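Uncharacterized protein (Bacteroides ovatus, PDB 4E6F) is of unknown function but belongs to the DUF4468 family, whose members have a TBP-like fold. Local coordinates at residues 23-28 and 126-131. Numbering follows the deposited sequence.
Sequences GKVVFS and KAEEWI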
loop_
_atom_site.group_PDB
_atom_site.type_symbol
_atom_site.label_atom_id
_atom_site.label_comp_id
_atom_site.label_asym_id
_atom_site.label_seq_id
_atom_site.Cartn_x
_atom_site.Cartn_y
_atom_site.Cartn_z
ATOM N N GLY A 23 -0.626 -16.374 5.022
ATOM C CA GLY A 23 -0.217 -15.848 6.326
ATOM C C GLY A 23 0.486 -14.499 6.347
ATOM O O GLY A 23 0.993 -14.088 7.394
ATOM N N LYS A 24 0.512 -13.791 5.201
ATOM C CA LYS A 24 1.183 -12.488 5.090
ATOM C C LYS A 24 0.211 -11.388 4.691
ATOM O O LYS A 24 -0.727 -11.643 3.946
ATOM C CB LYS A 24 2.317 -12.555 4.041
ATOM C CG LYS A 24 3.361 -13.655 4.287
ATOM C CD LYS A 24 4.258 -13.352 5.475
ATOM C CE LYS A 24 5.417 -14.322 5.565
ATOM N NZ LYS A 24 6.104 -14.209 6.875
ATOM N N VAL A 25 0.460 -10.165 5.153
ATOM C CA VAL A 25 -0.395 -9.038 4.785
ATOM C C VAL A 25 -0.101 -8.642 3.348
ATOM O O VAL A 25 1.053 -8.333 2.999
ATOM C CB VAL A 25 -0.226 -7.849 5.753
ATOM C CG1 VAL A 25 -0.941 -6.597 5.218
ATOM C CG2 VAL A 25 -0.753 -8.221 7.133
ATOM N N VAL A 26 -1.146 -8.634 2.509
ATOM C CA VAL A 26 -1.011 -8.214 1.123
ATOM C C VAL A 26 -2.223 -7.368 0.766
ATOM O O VAL A 26 -3.329 -7.911 0.704
ATOM C CB VAL A 26 -0.895 -9.415 0.150
ATOM C CG1 VAL A 26 -0.747 -8.937 -1.302
ATOM C CG2 VAL A 26 0.267 -10.340 0.529
ATOM N N PHE A 27 -2.043 -6.068 0.533
ATOM C CA PHE A 27 -3.158 -5.256 0.023
ATOM C C PHE A 27 -3.173 -5.434 -1.479
ATOM O O PHE A 27 -2.105 -5.516 -2.082
ATOM C CB PHE A 27 -2.979 -3.772 0.389
ATOM C CG PHE A 27 -3.031 -3.478 1.866
ATOM C CD1 PHE A 27 -1.876 -3.504 2.639
ATOM C CD2 PHE A 27 -4.241 -3.173 2.489
ATOM C CE1 PHE A 27 -1.920 -3.220 4.015
ATOM C CE2 PHE A 27 -4.285 -2.889 3.871
ATOM C CZ PHE A 27 -3.126 -2.918 4.620
ATOM N N SER A 28 -4.339 -5.524 -2.089
ATOM C CA SER A 28 -4.354 -5.711 -3.537
ATOM C C SER A 28 -5.549 -5.040 -4.188
ATOM O O SER A 28 -6.601 -4.831 -3.560
ATOM C CB SER A 28 -4.342 -7.188 -3.900
ATOM O OG SER A 28 -5.518 -7.830 -3.445
ATOM N N LYS A 126 6.423 -5.958 12.267
ATOM C CA LYS A 126 5.989 -6.566 10.998
ATOM C C LYS A 126 4.476 -6.379 10.891
ATOM O O LYS A 126 3.771 -6.555 11.894
ATOM C CB LYS A 126 6.352 -8.063 10.937
ATOM C CG LYS A 126 7.848 -8.342 10.927
ATOM C CD LYS A 126 8.113 -9.846 10.917
ATOM C CE LYS A 126 9.573 -10.203 11.120
ATOM N NZ LYS A 126 9.987 -10.118 12.550
ATOM N N ALA A 127 3.944 -6.052 9.695
ATOM C CA ALA A 127 2.492 -5.844 9.592
ATOM C C ALA A 127 1.675 -7.056 10.100
ATOM O O ALA A 127 0.601 -6.880 10.669
ATOM C CB ALA A 127 2.122 -5.538 8.145
ATOM N N GLU A 128 2.192 -8.281 9.911
ATOM C CA GLU A 128 1.510 -9.545 10.265
ATOM C C GLU A 128 1.270 -9.718 11.749
ATOM O O GLU A 128 0.370 -10.471 12.138
ATOM C CB GLU A 128 2.311 -10.763 9.780
ATOM C CG GLU A 128 2.353 -10.883 8.269
ATOM C CD GLU A 128 3.219 -9.845 7.566
ATOM O OE1 GLU A 128 4.214 -9.384 8.175
ATOM O OE2 GLU A 128 2.920 -9.523 6.393
ATOM N N GLU A 129 2.072 -9.054 12.564
ATOM C CA GLU A 129 1.942 -9.185 14.020
ATOM C C GLU A 129 1.450 -7.882 14.614
ATOM O O GLU A 129 1.519 -7.700 15.846
ATOM C CB GLU A 129 3.303 -9.587 14.669
ATOM C CG GLU A 129 4.244 -10.423 13.805
ATOM C CD GLU A 129 3.773 -11.795 13.357
ATOM O OE1 GLU A 129 2.967 -12.428 14.078
ATOM O OE2 GLU A 129 4.257 -12.259 12.300
ATOM N N TRP A 130 0.924 -6.955 13.750
ATOM C CA TRP A 130 0.575 -5.632 14.191
ATOM C C TRP A 130 -0.798 -5.099 13.705
ATOM O O TRP A 130 -1.591 -4.628 14.521
ATOM C CB TRP A 130 1.691 -4.707 13.711
ATOM C CG TRP A 130 1.963 -3.536 14.599
ATOM C CD1 TRP A 130 1.969 -2.226 14.231
ATOM C CD2 TRP A 130 2.248 -3.562 16.010
ATOM N NE1 TRP A 130 2.270 -1.432 15.314
ATOM C CE2 TRP A 130 2.438 -2.224 16.422
ATOM C CE3 TRP A 130 2.384 -4.592 16.965
ATOM C CZ2 TRP A 130 2.699 -1.877 17.761
ATOM C CZ3 TRP A 130 2.648 -4.250 18.289
ATOM C CH2 TRP A 130 2.803 -2.906 18.675
ATOM N N ILE A 131 -1.072 -5.143 12.373
ATOM C CA ILE A 131 -2.319 -4.548 11.837
ATOM C C ILE A 131 -3.350 -5.566 11.354
ATOM O O ILE A 131 -4.394 -5.172 10.849
ATOM C CB ILE A 131 -2.017 -3.520 10.706
ATOM C CG1 ILE A 131 -1.303 -4.166 9.479
ATOM C CG2 ILE A 131 -1.207 -2.348 11.266
ATOM C CD1 ILE A 131 -1.288 -3.253 8.250
HETATM O O HOH W 1 3.051 -7.277 4.716
#
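Glu128 lays its side chain across Val25 at the start of strand 24-32, and CG, CD and OE2 each approach the strand backbone. CB leads to CG beside the backbone N (chi1 -68°), and CG comes to 3.6 Å from Gly23 O. The chain then bends at chi2 (72°), which turns the carboxylate toward the strand, where CD passes Lys24 CA. Of the two carboxylate oxygens, OE2 accepts a hydrogen bond from Val25 N at 2.8 Å; the N-H...O angle of 162° is nearly straight, and the anti lone pair, facing away from OE1, is the one used. One water donates to both Glu128 OE2 and Val25 O, so the carboxylate engages both polar backbone atoms of Val25, one directly and one through solvent. Shortening Glu128 to an alanine would probably leave Val25 N without this acceptor and the bridging water with one anchor fewer. In the apolar part of the contact, Val25 CG2 packs on Ala127 CB at 4.1 Å. Farther along, Ile131 CD1 meets Phe27 CZ at the ring edge, also at 4.1 Å. The contact thus fastens the 3-10 turn between strand 123-126 and helix 133-136 to the start of strand 24-32, within an antiparallel sheet consistent with the family's TBP-like fold; strand 107-119 pairs with both 24-32 and 123-126, and helix 149-169 packs against Phe27 and Ile131.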